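Local coordinates for natterin-like protein (Lethenteron camtschaticum, PDB 6IUL) that probably binds glycans through a jacalin-like lectin domain and forms membrane pores through an aerolysin-type module, acting as a cytotoxic lamprey immune protein, at residues L8-G13 and I135-F140; A18-G23 and G126-G131; W40-V45 and T87-I92; S79-G84 and A91-T96. All blocks are in the same frame, centred on the assembly; numbering follows the deposited sequence.

Overall arrangement
From the N terminus, strand 6-12 pairs antiparallel with strand 135-155, so contact 1 closes a loop that holds nearly the whole jacalin-like domain. Nested inside it, contact 2 joins strand 17-22 to strand 124-131, and strands 124-131 and 135-155 are neighbours that carry both contacts in one sheet. Contact 3 lies deeper, bringing the start of strand 42-49 to the start of strand 89-96 and so linking two further sheets. Contact 4 is the shortest closure, a hairpin of strands 75-82 and 89-96; it overlaps contact 3 at Ala91 and Ile92, starting within its loop. Contact 1 touches all three others, whereas contacts 2 and 4 stay about 16 Å apart between centres.

Contact 1 (L8-G13 and I135-F140); sequences LHIIGG and IDSMGF
His9 and Phe140 face each other with two waters where direct backbone bonds would be expected. One water accepts from His9 N at 2.8 Å and donates to Phe140 O; the other donates to His9 O and accepts from Phe140 N at 2.9 Å. The N and O of both residues are thus bonded through water although the strands part here. Beside this wetted gap, Leu8 has CG anti to its own N (chi1 172°), and CD1 reaches Gly139 C at 3.6 Å. Gly139 suits the place, since its bare CA lets His9 O come close.

Farther along, Ile11 and Met138 pair directly in both directions. The bond from Ile11 N to Met138 O (3.0 Å) is almost straight at 176°, yet the donor stands 51° out of the carbonyl plane. Gly12 has backbone angles that demand glycine, and a side chain would run into Asp136 O; next to it Gly13 N donates to Asp136 O at 2.7 Å. Ser137 points toward strand 6-12, where its small CB fits between Ile10 CG2 (3.6 Å) and the carbonyls of Ile11 and Gly13. Ile11 and Met138 share a face of the sheet, Ile11 against Leu80 and Tyr115, buried Met138 against Val127 and Leu89. Asp136 and Ser137 form a classic beta bulge opposite Arg130, in a sheet characteristic of the jacalin-like beta-prism.

Contact 2 (A18-G23 and G126-G131); sequences AFSFNG and GVQGRG
Gly126 meets Phe21 at one end of an antiparallel strand pair belonging to a sheet of the jacalin-like beta-prism. Its CA approaches Phe21 O to 3.1 Å, a closeness that the lack of a side chain permits, and its backbone angles would jam any CB against the preceding carbonyl, so glycine is needed on both counts. Val127 follows, exchanging two backbone bonds with Phe21. Its branched apolar side chain lies on the core side, where CG2 touches Phe19 CE1 at 4.0 Å and also borders Phe21 CB; Val47 and Phe57 continue the packing beyond it.

Gln128 turns to the other, more exposed side, where polar groups are at home. Its extended chain carries OE1 to Ser20 OG, which donates a 2.7 Å hydrogen bond from 36° out of the amide plane. Gly129 pairs with Phe19 through two backbone bonds and offers a bare CA as a floor for the phenyl ring. With chi1 at 62°, CG of Phe19 sits between the backbone N and the carbonyl carbon, folding the ring back across the neighbouring strand. Gly129 CA then lies 4.0 Å from the Phe19 ring centroid and 20° off its normal, a CH-pi contact. The ring also stacks with Phe57 and touches Met138.

Arg130, on the solvent side, lays one guanidinium face over Ala18 CB, and its NH2 also bonds Gly16 O. A water lying in the guanidinium plane accepts from Arg130 NH2 at 2.6 Å and from Ala18 N at 2.8 Å. Past it, Gly131 N lies at the edge of the Phe19 ring, in its plane.

Contact 3 (W40-V45 and T87-I92); sequences WQVRGV and TRLGAI
Trp40 holds CG between its N and carbonyl carbon (chi1 49°), while Arg88 sets CG beside its own N (chi1 -83°) and then runs extended to NE; together these torsions bring indole and guanidinium across one another. The two planes are 61° apart. Trp40 CZ3 meets Arg88 CD at 3.6 Å, and CH2 of the indole stands over the centre of the Arg88 guanidinium. Such a long side chain suits the place, because its methylene part packs on Trp40 and on Gln41 CB (3.8 Å to Arg88 CD) while NE makes a salt bridge with Asp134. Bent Gln41 places OE1 over a Trp40 ring face, where it accepts from Trp40 N at 2.8 Å.

Deeper in, the compact apolar side chains of Val42 and Leu89 touch through CG2 and CG at 4.0 Å. Val42 N donates to Leu89 O at 3.0 Å in a nearly straight bond. Ile135 closes this bond into a cycle, since its N pairs with Val42 O and its O with Leu89 N. Strands 42-49, 89-96 and 135-155, one from each sheet, therefore come together at their starts, and a classic bulge follows on each.

Contact 4 (S79-G84 and A91-T96); sequences SLWGNG and AIKFIT
Trp81 packs on Ala91, with CE3 of the indole 3.7 Å from Ala91 CB. The small methyl leaves the wide ring able to lie along the neighbouring strand, where its edge receives Lys93 CB at 3.7 Å from Trp81 CZ3. With CG turned away from the carbonyl carbon (chi1 -75°), the Trp81 indole runs alongside the Lys93 chain. On the opposite side of the sheet, Leu80 and Ile92 point the same way, CD2 to CG1 at 3.8 Å, as befits apolar residues facing the core.

Behind these side chains run backbone bonds. Ser79 N reaches Lys93 O at 2.8 Å with an angle of 170°, and Lys93 N returns the bond to Ser79 O. At Trp81 a classic bulge breaks the pattern, Ala91 N reaching Trp81 O at 3.2 Å while Gly90 N bonds the same oxygen.

Farther out, Ser79 OG is bonded to Glu114, and the fully extended Lys93 carries its ammonium to Phe103 in a cation-pi contact. At the turn, Asn83 uses its amide to hold Thr87 N and Trp40 O, tying the hairpin to its surroundings. Strands 75-82 and 89-96 are the central pair of a four-stranded antiparallel sheet, the Greek-key unit of the jacalin-like beta-prism.

Contact 1 (L8-G13 and I135-F140)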
loop_
_atom_site.group_PDB
_atom_site.type_symbol
_atom_site.label_atom_id
_atom_site.label_comp_id
_atom_site.label_asym_id
_atom_site.label_seq_id
_atom_site.Cartn_x
_atom_site.Cartn_y
_atom_site.Cartn_z
ATOM N N LEU A 8 -27.175 -16.264 -17.635
ATOM C CA LEU A 8 -27.820 -15.488 -18.684
ATOM C C LEU A 8 -29.304 -15.844 -18.746
ATOM O O LEU A 8 -29.660 -17.045 -18.931
ATOM C CB LEU A 8 -27.186 -15.850 -20.009
ATOM C CG LEU A 8 -27.863 -15.285 -21.253
ATOM C CD1 LEU A 8 -27.923 -13.743 -21.237
ATOM C CD2 LEU A 8 -27.081 -15.795 -22.460
ATOM N N HIS A 9 -30.164 -14.839 -18.554
ATOM C CA HIS A 9 -31.603 -15.038 -18.574
ATOM C C HIS A 9 -32.220 -14.056 -19.589
ATOM O O HIS A 9 -32.310 -12.864 -19.352
ATOM C CB HIS A 9 -32.170 -14.841 -17.169
ATOM C CG HIS A 9 -33.613 -15.201 -17.032
ATOM N ND1 HIS A 9 -34.267 -15.167 -15.811
ATOM C CD2 HIS A 9 -34.539 -15.573 -17.947
ATOM C CE1 HIS A 9 -35.536 -15.505 -15.987
ATOM N NE2 HIS A 9 -35.723 -15.762 -17.270
ATOM N N ILE A 10 -32.654 -14.599 -20.722
ATOM C CA ILE A 10 -33.192 -13.823 -21.862
ATOM C C ILE A 10 -34.705 -13.644 -21.753
ATOM O O ILE A 10 -35.434 -14.587 -21.495
ATOM C CB ILE A 10 -32.856 -14.517 -23.171
ATOM C CG1 ILE A 10 -31.333 -14.588 -23.329
ATOM C CG2 ILE A 10 -33.503 -13.812 -24.359
ATOM C CD1 ILE A 10 -30.902 -15.355 -24.575
ATOM N N ILE A 11 -35.170 -12.412 -21.909
ATOM C CA ILE A 11 -36.595 -12.080 -21.861
ATOM C C ILE A 11 -37.052 -11.444 -23.179
ATOM O O ILE A 11 -36.327 -10.635 -23.773
ATOM C CB ILE A 11 -36.900 -11.132 -20.703
ATOM C CG1 ILE A 11 -36.863 -11.913 -19.386
ATOM C CG2 ILE A 11 -38.287 -10.470 -20.840
ATOM C CD1 ILE A 11 -37.810 -13.103 -19.260
ATOM N N GLY A 12 -38.246 -11.816 -23.644
ATOM C CA GLY A 12 -38.813 -11.252 -24.863
ATOM C C GLY A 12 -39.588 -12.222 -25.742
ATOM O O GLY A 12 -40.223 -13.138 -25.241
ATOM N N GLY A 13 -39.530 -12.013 -27.059
ATOM C CA GLY A 13 -40.181 -12.898 -28.027
ATOM C C GLY A 13 -39.268 -13.931 -28.665
ATOM O O GLY A 13 -38.158 -14.136 -28.198
ATOM N N ILE A 135 -35.332 -5.017 -30.665
ATOM C CA ILE A 135 -34.842 -6.075 -29.813
ATOM C C ILE A 135 -35.970 -7.055 -29.472
ATOM O O ILE A 135 -36.808 -6.824 -28.589
ATOM C CB ILE A 135 -34.216 -5.509 -28.530
ATOM C CG1 ILE A 135 -33.122 -4.468 -28.848
ATOM C CG2 ILE A 135 -33.696 -6.635 -27.667
ATOM C CD1 ILE A 135 -31.967 -5.002 -29.650
ATOM N N ASP A 136 -36.006 -8.163 -30.199
ATOM C CA ASP A 136 -36.998 -9.209 -29.952
ATOM C C ASP A 136 -36.849 -9.860 -28.582
ATOM O O ASP A 136 -37.826 -10.136 -27.903
ATOM C CB ASP A 136 -36.869 -10.279 -31.034
ATOM C CG ASP A 136 -37.257 -9.767 -32.414
ATOM O OD1 ASP A 136 -36.348 -9.218 -33.095
ATOM O OD2 ASP A 136 -38.459 -9.952 -32.788
ATOM N N SER A 137 -35.606 -10.112 -28.192
ATOM C CA SER A 137 -35.314 -10.619 -26.874
ATOM C C SER A 137 -33.896 -10.281 -26.471
ATOM O O SER A 137 -33.009 -10.109 -27.299
ATOM C CB SER A 137 -35.591 -12.133 -26.830
ATOM O OG SER A 137 -34.737 -12.784 -27.724
ATOM N N MET A 138 -33.667 -10.150 -25.181
ATOM C CA MET A 138 -32.294 -9.923 -24.703
ATOM C C MET A 138 -32.144 -10.302 -23.252
ATOM O O MET A 138 -33.130 -10.266 -22.475
ATOM C CB MET A 138 -31.888 -8.474 -24.865
ATOM C CG MET A 138 -30.388 -8.257 -24.949
ATOM S SD MET A 138 -29.899 -6.526 -24.976
ATOM C CE MET A 138 -30.163 -6.059 -26.651
ATOM N N GLY A 139 -30.893 -10.659 -22.891
ATOM C CA GLY A 139 -30.524 -10.795 -21.509
ATOM C C GLY A 139 -29.108 -10.306 -21.298
ATOM O O GLY A 139 -28.343 -10.098 -22.247
ATOM N N PHE A 140 -28.754 -10.115 -20.041
ATOM C CA PHE A 140 -27.398 -9.671 -19.666
ATOM C C PHE A 140 -26.571 -10.854 -19.162
ATOM O O PHE A 140 -27.036 -11.651 -18.337
ATOM C CB PHE A 140 -27.482 -8.588 -18.600
ATOM C CG PHE A 140 -28.044 -7.266 -19.107
ATOM C CD1 PHE A 140 -29.392 -7.104 -19.308
ATOM C CD2 PHE A 140 -27.226 -6.184 -19.338
ATOM C CE1 PHE A 140 -29.926 -5.912 -19.770
ATOM C CE2 PHE A 140 -27.745 -4.975 -19.809
ATOM C CZ PHE A 140 -29.092 -4.838 -20.021
HETATM O O HOH W 1 -29.125 -12.746 -16.953
HETATM O O HOH W 2 -30.748 -10.972 -18.092
#

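Contact 2 (A18-G23 and G126-G131)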
loop_
_atom_site.group_PDB
_atom_site.type_symbol
_atom_site.label_atom_id
_atom_site.label_comp_id
_atom_site.label_asym_id
_atom_site.label_seq_id
_atom_site.Cartn_x
_atom_site.Cartn_y
_atom_site.Cartn_z
ATOM N N ALA A 18 -30.088 -14.109 -33.806
ATOM C CA ALA A 18 -29.233 -14.230 -32.625
ATOM C C ALA A 18 -28.069 -13.276 -32.669
ATOM O O ALA A 18 -27.460 -13.072 -33.707
ATOM C CB ALA A 18 -28.733 -15.686 -32.449
ATOM N N PHE A 19 -27.782 -12.670 -31.514
ATOM C CA PHE A 19 -26.527 -11.926 -31.305
ATOM C C PHE A 19 -25.960 -12.238 -29.961
ATOM O O PHE A 19 -26.698 -12.633 -29.041
ATOM C CB PHE A 19 -26.745 -10.417 -31.480
ATOM C CG PHE A 19 -27.728 -9.795 -30.491
ATOM C CD1 PHE A 19 -27.299 -9.392 -29.245
ATOM C CD2 PHE A 19 -29.065 -9.636 -30.810
ATOM C CE1 PHE A 19 -28.175 -8.841 -28.336
ATOM C CE2 PHE A 19 -29.958 -9.098 -29.915
ATOM C CZ PHE A 19 -29.505 -8.667 -28.671
ATOM N N SER A 20 -24.653 -12.087 -29.850
ATOM C CA SER A 20 -23.939 -12.206 -28.582
ATOM C C SER A 20 -22.764 -11.261 -28.561
ATOM O O SER A 20 -21.955 -11.288 -29.447
ATOM C CB SER A 20 -23.436 -13.646 -28.366
ATOM O OG SER A 20 -23.015 -13.859 -27.017
ATOM N N PHE A 21 -22.677 -10.425 -27.531
ATOM C CA PHE A 21 -21.603 -9.467 -27.391
ATOM C C PHE A 21 -21.100 -9.715 -25.980
ATOM O O PHE A 21 -21.756 -9.340 -24.973
ATOM C CB PHE A 21 -22.145 -8.032 -27.560
ATOM C CG PHE A 21 -21.100 -6.961 -27.466
ATOM C CD1 PHE A 21 -20.039 -6.962 -28.327
ATOM C CD2 PHE A 21 -21.183 -5.962 -26.519
ATOM C CE1 PHE A 21 -19.073 -6.003 -28.250
ATOM C CE2 PHE A 21 -20.212 -4.994 -26.423
ATOM C CZ PHE A 21 -19.174 -4.994 -27.302
ATOM N N ASN A 22 -19.934 -10.337 -25.903
ATOM C CA ASN A 22 -19.464 -10.963 -24.658
ATOM C C ASN A 22 -17.991 -10.702 -24.448
ATOM O O ASN A 22 -17.205 -11.014 -25.318
ATOM C CB ASN A 22 -19.714 -12.469 -24.777
ATOM C CG ASN A 22 -19.412 -13.227 -23.503
ATOM O OD1 ASN A 22 -18.842 -12.683 -22.579
ATOM N ND2 ASN A 22 -19.807 -14.500 -23.438
ATOM N N GLY A 23 -17.607 -10.158 -23.299
ATOM C CA GLY A 23 -16.185 -9.922 -22.974
ATOM C C GLY A 23 -15.491 -11.078 -22.271
ATOM O O GLY A 23 -14.358 -10.940 -21.789
ATOM N N GLY A 126 -21.595 -8.502 -20.862
ATOM C CA GLY A 126 -22.182 -8.078 -22.131
ATOM C C GLY A 126 -23.646 -8.526 -22.228
ATOM O O GLY A 126 -24.335 -8.739 -21.197
ATOM N N VAL A 127 -24.125 -8.710 -23.461
ATOM C CA VAL A 127 -25.532 -9.067 -23.715
ATOM C C VAL A 127 -25.681 -10.154 -24.747
ATOM O O VAL A 127 -24.778 -10.408 -25.507
ATOM C CB VAL A 127 -26.341 -7.869 -24.220
ATOM C CG1 VAL A 127 -26.377 -6.776 -23.162
ATOM C CG2 VAL A 127 -25.749 -7.342 -25.532
ATOM N N GLN A 128 -26.844 -10.784 -24.764
ATOM C CA GLN A 128 -27.109 -11.824 -25.725
ATOM C C GLN A 128 -28.588 -11.885 -25.937
ATOM O O GLN A 128 -29.377 -11.740 -24.988
ATOM C CB GLN A 128 -26.609 -13.189 -25.204
ATOM C CG GLN A 128 -26.741 -14.350 -26.199
ATOM C CD GLN A 128 -25.860 -15.555 -25.809
ATOM O OE1 GLN A 128 -24.674 -15.400 -25.541
ATOM N NE2 GLN A 128 -26.463 -16.740 -25.756
ATOM N N GLY A 129 -29.003 -12.102 -27.176
ATOM C CA GLY A 129 -30.410 -12.193 -27.463
ATOM C C GLY A 129 -30.733 -12.336 -28.937
ATOM O O GLY A 129 -29.973 -12.958 -29.689
ATOM N N ARG A 130 -31.887 -11.797 -29.336
ATOM C CA ARG A 130 -32.280 -11.809 -30.743
ATOM C C ARG A 130 -32.864 -10.456 -31.124
ATOM O O ARG A 130 -33.641 -9.868 -30.367
ATOM C CB ARG A 130 -33.304 -12.910 -31.032
ATOM C CG ARG A 130 -32.782 -14.320 -30.942
ATOM C CD ARG A 130 -33.901 -15.332 -31.160
ATOM N NE ARG A 130 -33.340 -16.683 -31.251
ATOM C CZ ARG A 130 -32.627 -17.131 -32.305
ATOM N NH1 ARG A 130 -32.152 -18.383 -32.304
ATOM N NH2 ARG A 130 -32.391 -16.350 -33.388
ATOM N N GLY A 131 -32.459 -9.968 -32.286
ATOM C CA GLY A 131 -32.863 -8.662 -32.768
ATOM C C GLY A 131 -33.059 -8.621 -34.274
ATOM O O GLY A 131 -32.455 -9.403 -35.034
HETATM O O HOH W 3 -30.678 -16.328 -35.343
#

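Contact 3 (W40-V45 and T87-I92)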
loop_
_atom_site.group_PDB
_atom_site.type_symbol
_atom_site.label_atom_id
_atom_site.label_comp_id
_atom_site.label_asym_id
_atom_site.label_seq_id
_atom_site.Cartn_x
_atom_site.Cartn_y
_atom_site.Cartn_z
ATOM N N TRP A 40 -43.908 0.288 -28.578
ATOM C CA TRP A 40 -44.292 -1.041 -28.097
ATOM C C TRP A 40 -43.061 -1.969 -28.009
ATOM O O TRP A 40 -43.155 -3.206 -28.087
ATOM C CB TRP A 40 -45.414 -1.667 -28.991
ATOM C CG TRP A 40 -45.118 -1.610 -30.494
ATOM C CD1 TRP A 40 -45.244 -0.497 -31.330
ATOM C CD2 TRP A 40 -44.717 -2.695 -31.341
ATOM N NE1 TRP A 40 -44.903 -0.847 -32.615
ATOM C CE2 TRP A 40 -44.609 -2.183 -32.665
ATOM C CE3 TRP A 40 -44.450 -4.050 -31.114
ATOM C CZ2 TRP A 40 -44.178 -2.970 -33.750
ATOM C CZ3 TRP A 40 -44.042 -4.851 -32.194
ATOM C CH2 TRP A 40 -43.917 -4.301 -33.509
ATOM N N GLN A 41 -41.892 -1.383 -27.843
ATOM C CA GLN A 41 -40.669 -2.178 -27.818
ATOM C C GLN A 41 -39.461 -1.379 -27.344
ATOM O O GLN A 41 -39.490 -0.128 -27.332
ATOM C CB GLN A 41 -40.365 -2.767 -29.213
ATOM C CG GLN A 41 -39.835 -1.761 -30.201
ATOM C CD GLN A 41 -40.931 -0.960 -30.929
ATOM O OE1 GLN A 41 -41.863 -0.474 -30.349
ATOM N NE2 GLN A 41 -40.738 -0.771 -32.179
ATOM N N VAL A 42 -38.425 -2.116 -26.919
ATOM C CA VAL A 42 -37.071 -1.599 -26.955
ATOM C C VAL A 42 -36.609 -1.733 -28.406
ATOM O O VAL A 42 -36.622 -2.836 -28.938
ATOM C CB VAL A 42 -36.136 -2.397 -26.029
ATOM C CG1 VAL A 42 -34.656 -2.021 -26.292
ATOM C CG2 VAL A 42 -36.540 -2.167 -24.582
ATOM N N ARG A 43 -36.232 -0.603 -29.034
ATOM C CA ARG A 43 -35.840 -0.586 -30.428
ATOM C C ARG A 43 -34.410 -1.039 -30.649
ATOM O O ARG A 43 -34.086 -1.683 -31.656
ATOM C CB ARG A 43 -35.998 0.825 -30.994
ATOM C CG ARG A 43 -37.418 1.211 -31.375
ATOM C CD ARG A 43 -37.362 1.315 -32.924
ATOM N NE ARG A 43 -36.972 2.664 -33.276
ATOM C CZ ARG A 43 -36.860 3.166 -34.517
ATOM N NH1 ARG A 43 -36.986 2.440 -35.608
ATOM N NH2 ARG A 43 -36.645 4.458 -34.661
ATOM N N GLY A 44 -33.543 -0.645 -29.728
ATOM C CA GLY A 44 -32.135 -0.877 -29.946
ATOM C C GLY A 44 -31.294 -0.665 -28.707
ATOM O O GLY A 44 -31.697 0.003 -27.763
ATOM N N VAL A 45 -30.096 -1.221 -28.757
ATOM C CA VAL A 45 -29.150 -1.109 -27.671
ATOM C C VAL A 45 -27.754 -0.930 -28.258
ATOM O O VAL A 45 -27.400 -1.588 -29.222
ATOM C CB VAL A 45 -29.238 -2.406 -26.842
ATOM C CG1 VAL A 45 -28.006 -2.656 -26.071
ATOM C CG2 VAL A 45 -30.405 -2.353 -25.885
ATOM N N THR A 87 -43.996 -10.339 -27.598
ATOM C CA THR A 87 -43.255 -10.521 -28.876
ATOM C C THR A 87 -41.929 -9.750 -28.944
ATOM O O THR A 87 -41.121 -9.952 -29.848
ATOM C CB THR A 87 -44.153 -10.008 -30.035
ATOM O OG1 THR A 87 -44.603 -8.661 -29.775
ATOM C CG2 THR A 87 -45.409 -10.885 -30.153
ATOM N N ARG A 88 -41.711 -8.836 -27.997
ATOM C CA ARG A 88 -40.443 -8.077 -27.926
ATOM C C ARG A 88 -40.042 -7.827 -26.497
ATOM O O ARG A 88 -40.848 -7.957 -25.568
ATOM C CB ARG A 88 -40.606 -6.732 -28.707
ATOM C CG ARG A 88 -40.377 -7.033 -30.197
ATOM C CD ARG A 88 -40.851 -5.991 -31.109
ATOM N NE ARG A 88 -40.509 -6.299 -32.475
ATOM C CZ ARG A 88 -41.182 -7.144 -33.257
ATOM N NH1 ARG A 88 -42.174 -7.855 -32.794
ATOM N NH2 ARG A 88 -40.819 -7.318 -34.514
ATOM N N LEU A 89 -38.789 -7.423 -26.314
ATOM C CA LEU A 89 -38.352 -6.888 -25.035
ATOM C C LEU A 89 -39.089 -5.571 -24.836
ATOM O O LEU A 89 -39.173 -4.770 -25.761
ATOM C CB LEU A 89 -36.823 -6.672 -25.022
ATOM C CG LEU A 89 -36.247 -6.054 -23.758
ATOM C CD1 LEU A 89 -36.427 -6.990 -22.541
ATOM C CD2 LEU A 89 -34.768 -5.740 -23.944
ATOM N N GLY A 90 -39.584 -5.342 -23.632
ATOM C CA GLY A 90 -40.417 -4.164 -23.367
ATOM C C GLY A 90 -39.731 -3.114 -22.499
ATOM O O GLY A 90 -40.025 -1.931 -22.581
ATOM N N ALA A 91 -38.857 -3.564 -21.606
ATOM C CA ALA A 91 -38.204 -2.668 -20.691
ATOM C C ALA A 91 -37.004 -3.309 -20.019
ATOM O O ALA A 91 -36.952 -4.512 -19.847
ATOM C CB ALA A 91 -39.206 -2.221 -19.625
ATOM N N ILE A 92 -36.073 -2.455 -19.600
ATOM C CA ILE A 92 -34.917 -2.823 -18.813
ATOM C C ILE A 92 -34.825 -1.863 -17.618
ATOM O O ILE A 92 -34.895 -0.650 -17.766
ATOM C CB ILE A 92 -33.634 -2.620 -19.629
ATOM C CG1 ILE A 92 -33.645 -3.506 -20.867
ATOM C CG2 ILE A 92 -32.391 -2.891 -18.776
ATOM C CD1 ILE A 92 -32.650 -3.077 -21.927
#

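Contact 4 (S79-G84 and A91-T96)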
loop_
_atom_site.group_PDB
_atom_site.type_symbol
_atom_site.label_atom_id
_atom_site.label_comp_id
_atom_site.label_asym_id
_atom_site.label_seq_id
_atom_site.Cartn_x
_atom_site.Cartn_y
_atom_site.Cartn_z
ATOM N N SER A 79 -34.180 -6.041 -13.668
ATOM C CA SER A 79 -35.456 -6.565 -14.112
ATOM C C SER A 79 -35.636 -6.334 -15.585
ATOM O O SER A 79 -35.244 -5.310 -16.115
ATOM C CB SER A 79 -36.587 -5.855 -13.380
ATOM O OG SER A 79 -36.609 -6.290 -12.038
ATOM N N LEU A 80 -36.224 -7.309 -16.243
ATOM C CA LEU A 80 -36.605 -7.198 -17.611
ATOM C C LEU A 80 -38.112 -7.453 -17.740
ATOM O O LEU A 80 -38.700 -8.222 -16.959
ATOM C CB LEU A 80 -35.839 -8.206 -18.436
ATOM C CG LEU A 80 -34.311 -8.069 -18.394
ATOM C CD1 LEU A 80 -33.686 -9.238 -19.125
ATOM C CD2 LEU A 80 -33.857 -6.767 -19.018
ATOM N N TRP A 81 -38.733 -6.776 -18.718
ATOM C CA TRP A 81 -40.152 -6.929 -19.048
ATOM C C TRP A 81 -40.310 -7.207 -20.531
ATOM O O TRP A 81 -39.574 -6.672 -21.388
ATOM C CB TRP A 81 -40.904 -5.648 -18.781
ATOM C CG TRP A 81 -41.197 -5.299 -17.391
ATOM C CD1 TRP A 81 -42.371 -5.432 -16.754
ATOM C CD2 TRP A 81 -40.311 -4.634 -16.474
ATOM N NE1 TRP A 81 -42.269 -4.926 -15.456
ATOM C CE2 TRP A 81 -41.022 -4.421 -15.278
ATOM C CE3 TRP A 81 -38.978 -4.230 -16.548
ATOM C CZ2 TRP A 81 -40.462 -3.840 -14.171
ATOM C CZ3 TRP A 81 -38.420 -3.640 -15.469
ATOM C CH2 TRP A 81 -39.175 -3.436 -14.270
ATOM N N GLY A 82 -41.301 -8.050 -20.828
ATOM C CA GLY A 82 -41.828 -8.219 -22.173
ATOM C C GLY A 82 -42.684 -7.023 -22.582
ATOM O O GLY A 82 -43.037 -6.182 -21.743
ATOM N N ASN A 83 -43.045 -6.957 -23.856
ATOM C CA ASN A 83 -43.820 -5.792 -24.342
ATOM C C ASN A 83 -45.321 -5.927 -24.166
ATOM O O ASN A 83 -46.081 -5.032 -24.547
ATOM C CB ASN A 83 -43.510 -5.465 -25.804
ATOM C CG ASN A 83 -44.000 -6.516 -26.749
ATOM O OD1 ASN A 83 -44.302 -7.625 -26.321
ATOM N ND2 ASN A 83 -44.096 -6.174 -28.048
ATOM N N GLY A 84 -45.784 -7.025 -23.601
ATOM C CA GLY A 84 -47.250 -7.109 -23.423
ATOM C C GLY A 84 -47.991 -7.998 -24.420
ATOM O O GLY A 84 -48.866 -8.735 -24.027
ATOM N N ALA A 91 -38.857 -3.564 -21.606
ATOM C CA ALA A 91 -38.204 -2.668 -20.691
ATOM C C ALA A 91 -37.004 -3.309 -20.019
ATOM O O ALA A 91 -36.952 -4.512 -19.847
ATOM C CB ALA A 91 -39.206 -2.221 -19.625
ATOM N N ILE A 92 -36.073 -2.455 -19.600
ATOM C CA ILE A 92 -34.917 -2.823 -18.813
ATOM C C ILE A 92 -34.825 -1.863 -17.618
ATOM O O ILE A 92 -34.895 -0.650 -17.766
ATOM C CB ILE A 92 -33.634 -2.620 -19.629
ATOM C CG1 ILE A 92 -33.645 -3.506 -20.867
ATOM C CG2 ILE A 92 -32.391 -2.891 -18.776
ATOM C CD1 ILE A 92 -32.650 -3.077 -21.927
ATOM N N LYS A 93 -34.668 -2.414 -16.427
ATOM C CA LYS A 93 -34.350 -1.633 -15.274
ATOM C C LYS A 93 -33.212 -2.269 -14.465
ATOM O O LYS A 93 -33.261 -3.446 -14.158
ATOM C CB LYS A 93 -35.582 -1.526 -14.390
ATOM C CG LYS A 93 -35.335 -0.726 -13.123
ATOM C CD LYS A 93 -36.630 -0.495 -12.369
ATOM C CE LYS A 93 -36.368 0.273 -11.087
ATOM N NZ LYS A 93 -37.646 0.421 -10.331
ATOM N N PHE A 94 -32.228 -1.459 -14.063
ATOM C CA PHE A 94 -31.292 -1.936 -13.057
ATOM C C PHE A 94 -30.959 -0.893 -12.040
ATOM O O PHE A 94 -31.129 0.275 -12.280
ATOM C CB PHE A 94 -30.015 -2.536 -13.685
ATOM C CG PHE A 94 -29.221 -1.564 -14.539
ATOM C CD1 PHE A 94 -28.368 -0.657 -13.935
ATOM C CD2 PHE A 94 -29.219 -1.659 -15.914
ATOM C CE1 PHE A 94 -27.547 0.194 -14.695
ATOM C CE2 PHE A 94 -28.430 -0.802 -16.694
ATOM C CZ PHE A 94 -27.587 0.144 -16.085
ATOM N N ILE A 95 -30.493 -1.370 -10.890
ATOM C CA ILE A 95 -30.021 -0.525 -9.829
ATOM C C ILE A 95 -28.615 -0.986 -9.488
ATOM O O ILE A 95 -28.364 -2.198 -9.365
ATOM C CB ILE A 95 -30.936 -0.634 -8.583
ATOM C CG1 ILE A 95 -32.355 -0.166 -8.928
ATOM C CG2 ILE A 95 -30.395 0.296 -7.472
ATOM C CD1 ILE A 95 -33.391 -0.516 -7.894
ATOM N N THR A 96 -27.705 -0.044 -9.335
ATOM C CA THR A 96 -26.313 -0.388 -9.074
ATOM C C THR A 96 -25.979 -0.476 -7.606
ATOM O O THR A 96 -26.809 -0.150 -6.730
ATOM C CB THR A 96 -25.343 0.598 -9.703
ATOM O OG1 THR A 96 -25.351 1.810 -8.946
ATOM C CG2 THR A 96 -25.773 0.876 -11.164
#